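Local coordinates for oxalate biosynthetic component 1 (Burkholderia thailandensis, PDB 5IKY), which produces oxalate as a bifunctional enzyme, combining serine hydrolase activity of the alpha/beta-hydrolase type with an additional lyase activity, at residues P404-I409 and G454-L459; A547-V552 and G865-E870; G1014-V1019 and H1036-W1041. All coordinates share one frame; numbering follows the deposited sequence.

Contact 1 is a buried apolar contact, while contacts 2 and 3 lie at the surface and rest more on polar groups. Contact 1 joins a helix to the loop that follows a strand of the large parallel sheet, and its side chains meet through carbon atoms. Contact 2 joins two loops more than 300 residues apart through one weak hydrogen bond. Contact 3 joins a helix to an edge strand of the mixed sheet and combines a hydrogen bond with a CH-pi contact. Residues 865-870 and both segments of contact 3 belong to the C-terminal alpha/beta-hydrolase family region. The centres of contacts 1 and 2 are about 64 Å apart, on opposite sides of the chain's centre.

Contact 1: P404-I409 and G454-L459; sequences PTRKAI and GPFQAL
Phe456 reaches across to helix 403-415 and meets Arg406 and Ile409 there. Its CG lies anti to the carbonyl carbon, which sends the ring out from the loop. The far end of the ring does most of the touching. Atom CZ of Phe456 lies 3.5 Å from CG of Arg406, in the aliphatic part of that chain, and the approach is oblique to the ring. The methyl CG2 of Ile409 comes in at the ring edge, near its plane, 3.6 Å from CE1 of Phe456. The backbone O of Arg406 also lies at this edge, 3.8 Å from CE1 of Phe456.

CG2 of Ile409 has a second neighbour, CD1 of Leu459, at 3.6 Å. This methyl therefore bridges Phe456 and Leu459.

Arg406 starts extended, and its chi1 of 179° sets CG against CZ of Phe456. The bend at chi3 (51°) then turns the guanidinium end, which stands nearly perpendicular to the phenyl ring, with the planes 86° apart. CD of Arg406 is also near, 4.1 Å from CZ of Phe456, while NE of Arg406 forms a salt bridge with Asp384.

Ala410 and Leu413 of the same helix also touch Phe456. Leu427 of helix 418-442 lies on Ile409. Residues 455-456 form a short 3-10 segment, and the loop leads from strand 446-451 to helix 460-466. The loop after a strand of the parallel sheet is thus packed on a helix, consistent with the TIM-barrel family to which the beta-keto acid cleavage region belongs.

Contact 2: A547-V552 and G865-E870; sequences ADERLV and GIYFSE
A type I beta turn, Asp548 to Leu551, meets the loop before helix 870-879 at the protein surface. The link across is between Glu549 and Tyr867. The phenol OH of Tyr867 gives a weak hydrogen bond to OE1 of Glu549, 3.4 Å away. The carboxylate oxygen lies at the edge of the ring, near its plane, and the planes of the two groups are 33° apart. The side chains cross at about a right angle.

Glu549 has its CG between the backbone N and the carbonyl carbon (chi1 47°). From there the chain runs out extended and carries the carboxylate to the phenol. Tyr867 OH has a second weak partner in Asn855. The other carboxylate oxygen of Glu549 makes a weak, long ion pair with Arg841.

Asp548 and Arg550 order the turn from within. The backbone N of Arg550 donates to OD1 of Asp548 at 3.1 Å, from above the carboxylate plane, and this forms an Asx turn. The guanidinium then folds back, with NH1 of Arg550 in a salt bridge to OD2 of Asp548 at 2.9 Å. OD1 of Asp548 lies over the centre of one guanidinium face. NH2 of Arg550 only approaches Tyr867, 4.5 Å from CD2 of that ring.

Helix 849-860 carries Ala858 and Leu859 against Tyr867. The arrangement is an Asx turn within a type I beta turn, set beside the loop that ends at Ser869, the N-cap of helix 870-879.

Contact 3: G1014-V1019 and H1036-W1041; sequences GEHADV and HATPVW
Helix 1015-1025 packs here on the start of strand 1038-1043, an outermost strand of the mixed alpha/beta-hydrolase sheet, and on the residues just before it. His1016 and Val1019, one helical turn apart, face His1036 and Thr1038.

NE2 of His1016 and OG1 of Thr1038 are hydrogen-bonded at 3.1 Å, and the donor is not settled. The angle of 144° shows a bent bond. The hydroxyl lies at the edge of the imidazole, near its plane. The two side chains cross at about a right angle. OG1 of Thr1038 lies anti to the carbonyl carbon (chi1 -52°), in position to meet the ring.

Val1019 makes the apolar half of the contact. With chi1 at -177°, its CG1 sits over one face of the His1036 ring, 3.7 Å from the centroid, in a CH-pi contact. The methyl is displaced toward the ND1 side, with CG1 of Val1019 3.5 Å from ND1 of His1036. CG2 of Val1019 reaches the CB of His1036 at 4.1 Å. At the edge of the His1036 ring, CD2 of His1016 comes to 4.2 Å from CD2 of His1036.

NE2 of His1036 is hydrogen-bonded to the backbone O of Gly1055, and this ties the ring to the chain just past strand 1049-1054. That strand pairs antiparallel with 1038-1043, and its Thr1054 also touches His1016. Helix 1080-1090 adds Trp1081 against Ala1037 and Trp1085 against Pro1039.

Contact 1: P404-I409 and G454-L459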
ATOM      1  N   PRO A 404     -18.543   9.631 -36.962  1.00 79.39           N
ATOM      2  CA  PRO A 404     -19.503  10.740 -36.867  1.00 78.38           C
ATOM      3  C   PRO A 404     -20.055  10.942 -35.455  1.00 68.63           C
ATOM      4  O   PRO A 404     -20.243  12.082 -35.029  1.00 81.57           O
ATOM      5  CB  PRO A 404     -20.620  10.317 -37.827  1.00 63.51           C
ATOM      6  CG  PRO A 404     -19.939   9.467 -38.827  1.00 75.96           C
ATOM      7  CD  PRO A 404     -18.899   8.706 -38.056  1.00 85.84           C
ATOM      8  N   THR A 405     -20.300   9.848 -34.741  1.00 65.32           N
ATOM      9  CA  THR A 405     -20.827   9.933 -33.385  1.00 67.49           C
ATOM     10  C   THR A 405     -19.763  10.445 -32.415  1.00 73.74           C
ATOM     11  O   THR A 405     -20.074  11.201 -31.494  1.00 76.93           O
ATOM     12  CB  THR A 405     -21.360   8.572 -32.896  1.00 70.26           C
ATOM     13  OG1 THR A 405     -22.343   8.087 -33.819  1.00 80.93           O
ATOM     14  CG2 THR A 405     -22.000   8.707 -31.522  1.00 61.38           C
ATOM     15  N   ARG A 406     -18.511  10.046 -32.626  1.00 67.87           N
ATOM     16  CA  ARG A 406     -17.425  10.528 -31.778  1.00 67.27           C
ATOM     17  C   ARG A 406     -17.260  12.035 -31.920  1.00 79.42           C
ATOM     18  O   ARG A 406     -17.112  12.750 -30.929  1.00103.48           O
ATOM     19  CB  ARG A 406     -16.099   9.839 -32.108  1.00 58.46           C
ATOM     20  CG  ARG A 406     -14.948  10.366 -31.248  1.00 63.28           C
ATOM     21  CD  ARG A 406     -13.575  10.005 -31.790  1.00 57.51           C
ATOM     22  NE  ARG A 406     -13.418  10.358 -33.199  1.00 82.22           N
ATOM     23  CZ  ARG A 406     -13.221  11.593 -33.647  1.00 68.33           C
ATOM     24  NH1 ARG A 406     -13.170  12.613 -32.802  1.00 80.18           N
ATOM     25  NH2 ARG A 406     -13.082  11.813 -34.946  1.00 70.16           N
ATOM     26  N   LYS A 407     -17.280  12.508 -33.162  1.00 79.63           N
ATOM     27  CA  LYS A 407     -17.142  13.929 -33.442  1.00 74.17           C
ATOM     28  C   LYS A 407     -18.302  14.714 -32.843  1.00 72.77           C
ATOM     29  O   LYS A 407     -18.118  15.822 -32.337  1.00 76.48           O
ATOM     30  CB  LYS A 407     -17.053  14.171 -34.951  1.00 71.66           C
ATOM     31  CG  LYS A 407     -15.717  13.770 -35.556  1.00 74.63           C
ATOM     32  CD  LYS A 407     -15.716  13.916 -37.071  1.00 73.13           C
ATOM     33  CE  LYS A 407     -14.358  13.556 -37.657  1.00 76.37           C
ATOM     34  NZ  LYS A 407     -14.361  13.576 -39.147  1.00 86.20           N
ATOM     35  N   ALA A 408     -19.493  14.128 -32.895  1.00 61.60           N
ATOM     36  CA  ALA A 408     -20.670  14.731 -32.285  1.00 65.22           C
ATOM     37  C   ALA A 408     -20.488  14.844 -30.775  1.00 77.14           C
ATOM     38  O   ALA A 408     -20.636  15.925 -30.205  1.00 93.82           O
ATOM     39  CB  ALA A 408     -21.916  13.923 -32.614  1.00 60.02           C
ATOM     40  N   ILE A 409     -20.155  13.722 -30.140  1.00 87.41           N
ATOM     41  CA  ILE A 409     -19.931  13.665 -28.696  1.00 80.13           C
ATOM     42  C   ILE A 409     -18.880  14.674 -28.227  1.00 76.07           C
ATOM     43  O   ILE A 409     -19.055  15.336 -27.201  1.00 69.98           O
ATOM     44  CB  ILE A 409     -19.500  12.246 -28.260  1.00 67.31           C
ATOM     45  CG1 ILE A 409     -20.674  11.273 -28.381  1.00 68.18           C
ATOM     46  CG2 ILE A 409     -18.967  12.251 -26.837  1.00 52.28           C
ATOM     47  CD1 ILE A 409     -20.320   9.838 -28.041  1.00 59.31           C
ATOM     48  N   GLY A 454      -8.382  11.017 -23.585  1.00 69.94           N
ATOM     49  CA  GLY A 454      -8.430  12.465 -23.450  1.00 64.89           C
ATOM     50  C   GLY A 454      -9.696  13.074 -22.871  1.00 65.90           C
ATOM     51  O   GLY A 454     -10.054  12.805 -21.725  1.00 83.71           O
ATOM     52  N   PRO A 455     -10.379  13.908 -23.671  1.00 73.30           N
ATOM     53  CA  PRO A 455     -11.550  14.701 -23.269  1.00 79.01           C
ATOM     54  C   PRO A 455     -12.763  13.867 -22.863  1.00 73.77           C
ATOM     55  O   PRO A 455     -13.541  14.295 -22.010  1.00 75.86           O
ATOM     56  CB  PRO A 455     -11.870  15.517 -24.530  1.00 68.50           C
ATOM     57  CG  PRO A 455     -10.609  15.511 -25.328  1.00 59.73           C
ATOM     58  CD  PRO A 455      -9.992  14.175 -25.065  1.00 58.59           C
ATOM     59  N   PHE A 456     -12.918  12.693 -23.467  1.00 58.65           N
ATOM     60  CA  PHE A 456     -14.095  11.859 -23.240  1.00 55.62           C
ATOM     61  C   PHE A 456     -14.138  11.258 -21.833  1.00 58.54           C
ATOM     62  O   PHE A 456     -15.130  10.638 -21.451  1.00 75.44           O
ATOM     63  CB  PHE A 456     -14.153  10.739 -24.283  1.00 52.45           C
ATOM     64  CG  PHE A 456     -14.187  11.233 -25.701  1.00 61.55           C
ATOM     65  CD1 PHE A 456     -15.395  11.475 -26.336  1.00 69.15           C
ATOM     66  CD2 PHE A 456     -13.011  11.464 -26.398  1.00 62.40           C
ATOM     67  CE1 PHE A 456     -15.429  11.935 -27.640  1.00 72.12           C
ATOM     68  CE2 PHE A 456     -13.040  11.925 -27.702  1.00 60.76           C
ATOM     69  CZ  PHE A 456     -14.251  12.161 -28.322  1.00 66.71           C
ATOM     70  N   GLN A 457     -13.067  11.443 -21.064  1.00 53.66           N
ATOM     71  CA  GLN A 457     -12.980  10.873 -19.719  1.00 62.01           C
ATOM     72  C   GLN A 457     -14.023  11.458 -18.772  1.00 70.27           C
ATOM     73  O   GLN A 457     -14.242  10.934 -17.680  1.00 82.63           O
ATOM     74  CB  GLN A 457     -11.575  11.068 -19.138  1.00 56.43           C
ATOM     75  CG  GLN A 457     -10.575  10.036 -19.630  1.00 77.96           C
ATOM     76  CD  GLN A 457      -9.319   9.974 -18.790  1.00 84.65           C
ATOM     77  OE1 GLN A 457      -9.071  10.841 -17.954  1.00 94.78           O
ATOM     78  NE2 GLN A 457      -8.516   8.937 -19.008  1.00 81.44           N
ATOM     79  N   ALA A 458     -14.669  12.537 -19.197  1.00 64.87           N
ATOM     80  CA  ALA A 458     -15.786  13.095 -18.452  1.00 64.44           C
ATOM     81  C   ALA A 458     -17.000  12.172 -18.545  1.00 62.84           C
ATOM     82  O   ALA A 458     -17.940  12.289 -17.762  1.00 80.84           O
ATOM     83  CB  ALA A 458     -16.130  14.482 -18.968  1.00 75.22           C
ATOM     84  N   LEU A 459     -16.967  11.252 -19.507  1.00 66.40           N
ATOM     85  CA  LEU A 459     -18.062  10.309 -19.720  1.00 65.03           C
ATOM     86  C   LEU A 459     -17.775   8.956 -19.084  1.00 66.52           C
ATOM     87  O   LEU A 459     -18.641   8.083 -19.041  1.00 65.23           O
ATOM     88  CB  LEU A 459     -18.319  10.115 -21.214  1.00 56.41           C
ATOM     89  CG  LEU A 459     -18.500  11.365 -22.070  1.00 64.53           C
ATOM     90  CD1 LEU A 459     -18.668  10.964 -23.522  1.00 66.65           C
ATOM     91  CD2 LEU A 459     -19.695  12.168 -21.588  1.00 68.81           C
TER

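Contact 2: A547-V552 and G865-E870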
ATOM      1  N   ALA A 547     -11.611 -26.110  17.403  1.00 69.25           N
ATOM      2  CA  ALA A 547     -10.505 -25.288  17.882  1.00 55.54           C
ATOM      3  C   ALA A 547     -10.205 -25.552  19.355  1.00 62.86           C
ATOM      4  O   ALA A 547      -9.350 -24.896  19.951  1.00 86.08           O
ATOM      5  CB  ALA A 547     -10.810 -23.815  17.660  1.00 58.22           C
ATOM      6  N   ASP A 548     -10.910 -26.516  19.938  1.00 74.79           N
ATOM      7  CA  ASP A 548     -10.703 -26.881  21.334  1.00 67.44           C
ATOM      8  C   ASP A 548      -9.502 -27.809  21.482  1.00 71.60           C
ATOM      9  O   ASP A 548      -9.448 -28.871  20.864  1.00 90.67           O
ATOM     10  CB  ASP A 548     -11.958 -27.543  21.906  1.00 62.16           C
ATOM     11  CG  ASP A 548     -12.024 -27.464  23.419  1.00 90.99           C
ATOM     12  OD1 ASP A 548     -10.958 -27.492  24.069  1.00 95.71           O
ATOM     13  OD2 ASP A 548     -13.146 -27.372  23.958  1.00103.38           O
ATOM     14  N   GLU A 549      -8.543 -27.403  22.309  1.00 69.31           N
ATOM     15  CA  GLU A 549      -7.325 -28.180  22.522  1.00 75.69           C
ATOM     16  C   GLU A 549      -7.605 -29.513  23.212  1.00 79.34           C
ATOM     17  O   GLU A 549      -6.790 -30.434  23.158  1.00 69.60           O
ATOM     18  CB  GLU A 549      -6.317 -27.370  23.342  1.00 71.16           C
ATOM     19  CG  GLU A 549      -6.897 -26.703  24.580  1.00 85.19           C
ATOM     20  CD  GLU A 549      -5.890 -25.817  25.288  1.00 98.84           C
ATOM     21  OE1 GLU A 549      -6.312 -24.856  25.965  1.00105.03           O
ATOM     22  OE2 GLU A 549      -4.675 -26.079  25.168  1.00105.32           O
ATOM     23  N   ARG A 550      -8.761 -29.610  23.858  1.00 75.38           N
ATOM     24  CA  ARG A 550      -9.146 -30.827  24.562  1.00 67.11           C
ATOM     25  C   ARG A 550      -9.686 -31.885  23.607  1.00 74.53           C
ATOM     26  O   ARG A 550      -9.803 -33.055  23.971  1.00 83.62           O
ATOM     27  CB  ARG A 550     -10.197 -30.512  25.633  1.00 65.06           C
ATOM     28  CG  ARG A 550      -9.653 -29.802  26.861  1.00 76.03           C
ATOM     29  CD  ARG A 550     -10.772 -29.356  27.797  1.00103.24           C
ATOM     30  NE  ARG A 550     -11.222 -27.994  27.514  1.00117.37           N
ATOM     31  CZ  ARG A 550     -12.373 -27.688  26.922  1.00111.20           C
ATOM     32  NH1 ARG A 550     -13.204 -28.650  26.545  1.00105.72           N
ATOM     33  NH2 ARG A 550     -12.692 -26.418  26.707  1.00 97.78           N
ATOM     34  N   LEU A 551     -10.005 -31.476  22.382  1.00 59.21           N
ATOM     35  CA  LEU A 551     -10.703 -32.355  21.448  1.00 66.33           C
ATOM     36  C   LEU A 551      -9.878 -32.754  20.231  1.00 57.46           C
ATOM     37  O   LEU A 551     -10.378 -33.439  19.339  1.00 82.22           O
ATOM     38  CB  LEU A 551     -11.999 -31.691  20.974  1.00 73.17           C
ATOM     39  CG  LEU A 551     -13.004 -31.290  22.055  1.00 65.30           C
ATOM     40  CD1 LEU A 551     -14.304 -30.822  21.416  1.00 68.09           C
ATOM     41  CD2 LEU A 551     -13.256 -32.448  23.002  1.00 60.83           C
ATOM     42  N   VAL A 552      -8.620 -32.331  20.187  1.00 57.10           N
ATOM     43  CA  VAL A 552      -7.765 -32.647  19.048  1.00 58.87           C
ATOM     44  C   VAL A 552      -6.287 -32.639  19.446  1.00 67.74           C
ATOM     45  O   VAL A 552      -5.858 -31.840  20.282  1.00 69.08           O
ATOM     46  CB  VAL A 552      -8.012 -31.663  17.876  1.00 63.04           C
ATOM     47  CG1 VAL A 552      -7.551 -30.261  18.238  1.00 61.16           C
ATOM     48  CG2 VAL A 552      -7.329 -32.148  16.606  1.00 60.12           C
ATOM     49  N   GLY A 865     -19.840 -16.998  25.349  1.00 95.52           N
ATOM     50  CA  GLY A 865     -18.831 -16.708  26.354  1.00 96.67           C
ATOM     51  C   GLY A 865     -18.629 -17.839  27.347  1.00 99.43           C
ATOM     52  O   GLY A 865     -19.093 -17.762  28.485  1.00 99.27           O
ATOM     53  N   ILE A 866     -17.930 -18.889  26.921  1.00100.36           N
ATOM     54  CA  ILE A 866     -17.751 -20.076  27.753  1.00 99.25           C
ATOM     55  C   ILE A 866     -16.291 -20.500  27.910  1.00 85.06           C
ATOM     56  O   ILE A 866     -15.966 -21.304  28.784  1.00 89.76           O
ATOM     57  CB  ILE A 866     -18.541 -21.282  27.190  1.00 99.91           C
ATOM     58  CG1 ILE A 866     -17.932 -21.753  25.867  1.00 94.51           C
ATOM     59  CG2 ILE A 866     -20.015 -20.937  27.021  1.00 98.32           C
ATOM     60  CD1 ILE A 866     -18.572 -23.006  25.312  1.00 83.44           C
ATOM     61  N   TYR A 867     -15.412 -19.960  27.072  1.00 79.91           N
ATOM     62  CA  TYR A 867     -14.017 -20.396  27.052  1.00 84.34           C
ATOM     63  C   TYR A 867     -13.108 -19.530  27.923  1.00 92.44           C
ATOM     64  O   TYR A 867     -13.165 -18.301  27.871  1.00 88.58           O
ATOM     65  CB  TYR A 867     -13.493 -20.409  25.613  1.00 76.23           C
ATOM     66  CG  TYR A 867     -12.067 -20.889  25.462  1.00 81.19           C
ATOM     67  CD1 TYR A 867     -11.011 -19.987  25.424  1.00 84.81           C
ATOM     68  CD2 TYR A 867     -11.776 -22.242  25.346  1.00 85.42           C
ATOM     69  CE1 TYR A 867      -9.708 -20.418  25.283  1.00 84.71           C
ATOM     70  CE2 TYR A 867     -10.474 -22.683  25.203  1.00 97.60           C
ATOM     71  CZ  TYR A 867      -9.444 -21.766  25.173  1.00 95.76           C
ATOM     72  OH  TYR A 867      -8.145 -22.196  25.031  1.00106.85           O
ATOM     73  N   PHE A 868     -12.268 -20.187  28.719  1.00 86.14           N
ATOM     74  CA  PHE A 868     -11.255 -19.502  29.517  1.00 92.19           C
ATOM     75  C   PHE A 868     -10.119 -20.457  29.888  1.00 94.98           C
ATOM     76  O   PHE A 868     -10.344 -21.646  30.110  1.00100.17           O
ATOM     77  CB  PHE A 868     -11.874 -18.889  30.777  1.00 96.95           C
ATOM     78  CG  PHE A 868     -12.409 -19.900  31.750  1.00 94.99           C
ATOM     79  CD1 PHE A 868     -13.664 -20.460  31.572  1.00101.08           C
ATOM     80  CD2 PHE A 868     -11.663 -20.280  32.854  1.00 98.57           C
ATOM     81  CE1 PHE A 868     -14.159 -21.387  32.469  1.00105.39           C
ATOM     82  CE2 PHE A 868     -12.154 -21.204  33.757  1.00103.06           C
ATOM     83  CZ  PHE A 868     -13.403 -21.760  33.564  1.00100.81           C
ATOM     84  N   SER A 869      -8.900 -19.928  29.953  1.00 92.94           N
ATOM     85  CA  SER A 869      -7.720 -20.743  30.227  1.00 89.23           C
ATOM     86  C   SER A 869      -7.451 -20.882  31.720  1.00 91.92           C
ATOM     87  O   SER A 869      -8.074 -20.209  32.541  1.00102.64           O
ATOM     88  CB  SER A 869      -6.488 -20.149  29.543  1.00 97.80           C
ATOM     89  OG  SER A 869      -6.148 -18.892  30.105  1.00101.21           O
ATOM     90  N   GLU A 870      -6.511 -21.758  32.060  1.00 87.18           N
ATOM     91  CA  GLU A 870      -6.108 -21.951  33.448  1.00 90.07           C
ATOM     92  C   GLU A 870      -5.358 -20.727  33.961  1.00 89.00           C
ATOM     93  O   GLU A 870      -5.423 -20.398  35.146  1.00106.22           O
ATOM     94  CB  GLU A 870      -5.239 -23.204  33.589  1.00 79.15           C
TER

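Contact 3: G1014-V1019 and H1036-W1041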
ATOM      1  N   GLY A1014      -7.811   6.810   1.327  1.00 76.46           N
ATOM      2  CA  GLY A1014      -8.617   7.873   1.898  1.00 60.53           C
ATOM      3  C   GLY A1014      -7.809   8.823   2.759  1.00 71.48           C
ATOM      4  O   GLY A1014      -6.604   8.974   2.558  1.00 83.63           O
ATOM      5  N   GLU A1015      -8.471   9.456   3.724  1.00 76.32           N
ATOM      6  CA  GLU A1015      -7.836  10.472   4.558  1.00 83.88           C
ATOM      7  C   GLU A1015      -6.700   9.907   5.408  1.00 82.93           C
ATOM      8  O   GLU A1015      -5.605  10.466   5.444  1.00 76.22           O
ATOM      9  CB  GLU A1015      -8.876  11.136   5.462  1.00 98.43           C
ATOM     10  CG  GLU A1015      -9.918  11.958   4.725  1.00115.63           C
ATOM     11  CD  GLU A1015     -10.920  12.591   5.666  1.00130.49           C
ATOM     12  OE1 GLU A1015     -10.651  12.623   6.885  1.00127.88           O
ATOM     13  OE2 GLU A1015     -11.976  13.049   5.188  1.00136.89           O
ATOM     14  N   HIS A1016      -6.964   8.799   6.093  1.00 99.13           N
ATOM     15  CA  HIS A1016      -5.958   8.166   6.943  1.00 93.32           C
ATOM     16  C   HIS A1016      -4.796   7.639   6.110  1.00 85.18           C
ATOM     17  O   HIS A1016      -3.645   7.665   6.547  1.00 78.09           O
ATOM     18  CB  HIS A1016      -6.581   7.035   7.759  1.00 94.38           C
ATOM     19  CG  HIS A1016      -7.609   7.497   8.743  1.00 94.70           C
ATOM     20  ND1 HIS A1016      -8.577   6.661   9.255  1.00 93.09           N
ATOM     21  CD2 HIS A1016      -7.817   8.706   9.313  1.00 97.64           C
ATOM     22  CE1 HIS A1016      -9.339   7.336  10.096  1.00 96.16           C
ATOM     23  NE2 HIS A1016      -8.899   8.580  10.150  1.00104.86           N
ATOM     24  N   ALA A1017      -5.104   7.173   4.903  1.00 78.31           N
ATOM     25  CA  ALA A1017      -4.082   6.673   3.992  1.00 70.60           C
ATOM     26  C   ALA A1017      -3.194   7.811   3.495  1.00 69.91           C
ATOM     27  O   ALA A1017      -2.024   7.602   3.176  1.00 77.73           O
ATOM     28  CB  ALA A1017      -4.726   5.944   2.815  1.00 55.07           C
ATOM     29  N   ASP A1018      -3.758   9.016   3.433  1.00 68.32           N
ATOM     30  CA  ASP A1018      -3.005  10.196   3.018  1.00 70.99           C
ATOM     31  C   ASP A1018      -1.985  10.589   4.075  1.00 73.91           C
ATOM     32  O   ASP A1018      -0.826  10.868   3.761  1.00 74.44           O
ATOM     33  CB  ASP A1018      -3.943  11.373   2.741  1.00 71.69           C
ATOM     34  CG  ASP A1018      -4.731  11.203   1.457  1.00 78.36           C
ATOM     35  OD1 ASP A1018      -4.221  10.543   0.527  1.00 79.79           O
ATOM     36  OD2 ASP A1018      -5.857  11.737   1.378  1.00 80.06           O
ATOM     37  N   VAL A1019      -2.428  10.614   5.329  1.00 61.00           N
ATOM     38  CA  VAL A1019      -1.560  10.948   6.450  1.00 61.94           C
ATOM     39  C   VAL A1019      -0.387   9.974   6.532  1.00 72.44           C
ATOM     40  O   VAL A1019       0.754  10.377   6.763  1.00 79.84           O
ATOM     41  CB  VAL A1019      -2.333  10.932   7.783  1.00 74.25           C
ATOM     42  CG1 VAL A1019      -1.424  11.345   8.932  1.00 68.27           C
ATOM     43  CG2 VAL A1019      -3.551  11.846   7.704  1.00 58.76           C
ATOM     44  N   HIS A1036      -4.557  12.187  14.019  1.00 94.81           N
ATOM     45  CA  HIS A1036      -5.523  12.009  12.940  1.00 89.31           C
ATOM     46  C   HIS A1036      -6.502  10.867  13.199  1.00 84.61           C
ATOM     47  O   HIS A1036      -7.512  10.741  12.505  1.00 81.38           O
ATOM     48  CB  HIS A1036      -4.788  11.758  11.623  1.00 92.37           C
ATOM     49  CG  HIS A1036      -3.912  10.545  11.651  1.00101.66           C
ATOM     50  ND1 HIS A1036      -2.627  10.568  12.149  1.00106.60           N
ATOM     51  CD2 HIS A1036      -4.140   9.269  11.259  1.00 97.50           C
ATOM     52  CE1 HIS A1036      -2.099   9.360  12.057  1.00105.13           C
ATOM     53  NE2 HIS A1036      -2.997   8.553  11.520  1.00100.38           N
ATOM     54  N   ALA A1037      -6.183  10.036  14.188  1.00 85.54           N
ATOM     55  CA  ALA A1037      -6.999   8.878  14.534  1.00 83.37           C
ATOM     56  C   ALA A1037      -8.447   9.264  14.829  1.00 93.15           C
ATOM     57  O   ALA A1037      -8.712  10.257  15.508  1.00 78.90           O
ATOM     58  CB  ALA A1037      -6.395   8.152  15.724  1.00 77.13           C
ATOM     59  N   THR A1038      -9.378   8.472  14.307  1.00110.42           N
ATOM     60  CA  THR A1038     -10.800   8.734  14.488  1.00111.59           C
ATOM     61  C   THR A1038     -11.460   7.638  15.315  1.00 99.42           C
ATOM     62  O   THR A1038     -11.447   6.470  14.928  1.00 98.91           O
ATOM     63  CB  THR A1038     -11.530   8.847  13.136  1.00113.25           C
ATOM     64  OG1 THR A1038     -10.853   9.790  12.297  1.00121.94           O
ATOM     65  CG2 THR A1038     -12.970   9.293  13.343  1.00106.39           C
ATOM     66  N   PRO A1039     -12.036   8.013  16.465  1.00 93.05           N
ATOM     67  CA  PRO A1039     -12.737   7.050  17.319  1.00 92.10           C
ATOM     68  C   PRO A1039     -14.094   6.637  16.753  1.00 93.61           C
ATOM     69  O   PRO A1039     -14.916   7.494  16.433  1.00 96.15           O
ATOM     70  CB  PRO A1039     -12.904   7.808  18.640  1.00 90.93           C
ATOM     71  CG  PRO A1039     -12.898   9.243  18.250  1.00 93.34           C
ATOM     72  CD  PRO A1039     -11.965   9.351  17.077  1.00 88.40           C
ATOM     73  N   VAL A1040     -14.310   5.333  16.626  1.00 94.93           N
ATOM     74  CA  VAL A1040     -15.609   4.799  16.233  1.00 86.01           C
ATOM     75  C   VAL A1040     -16.273   4.170  17.455  1.00 91.53           C
ATOM     76  O   VAL A1040     -15.628   3.453  18.221  1.00 96.70           O
ATOM     77  CB  VAL A1040     -15.483   3.762  15.099  1.00 82.89           C
ATOM     78  CG1 VAL A1040     -16.853   3.239  14.695  1.00 69.82           C
ATOM     79  CG2 VAL A1040     -14.774   4.375  13.901  1.00 77.30           C
ATOM     80  N   TRP A1041     -17.560   4.445  17.639  1.00 84.78           N
ATOM     81  CA  TRP A1041     -18.240   4.069  18.873  1.00 81.18           C
ATOM     82  C   TRP A1041     -19.320   3.014  18.660  1.00 92.83           C
ATOM     83  O   TRP A1041     -20.216   3.179  17.832  1.00110.12           O
ATOM     84  CB  TRP A1041     -18.831   5.316  19.526  1.00 90.61           C
ATOM     85  CG  TRP A1041     -17.769   6.281  19.929  1.00106.55           C
ATOM     86  CD1 TRP A1041     -17.220   7.269  19.163  1.00107.76           C
ATOM     87  CD2 TRP A1041     -17.092   6.324  21.185  1.00112.87           C
ATOM     88  NE1 TRP A1041     -16.256   7.938  19.877  1.00106.32           N
ATOM     89  CE2 TRP A1041     -16.155   7.374  21.121  1.00111.04           C
ATOM     90  CE3 TRP A1041     -17.192   5.579  22.363  1.00104.97           C
ATOM     91  CZ2 TRP A1041     -15.328   7.700  22.192  1.00104.01           C
ATOM     92  CZ3 TRP A1041     -16.371   5.903  23.419  1.00 96.81           C
ATOM     93  CH2 TRP A1041     -15.450   6.953  23.329  1.00 96.17           C
TER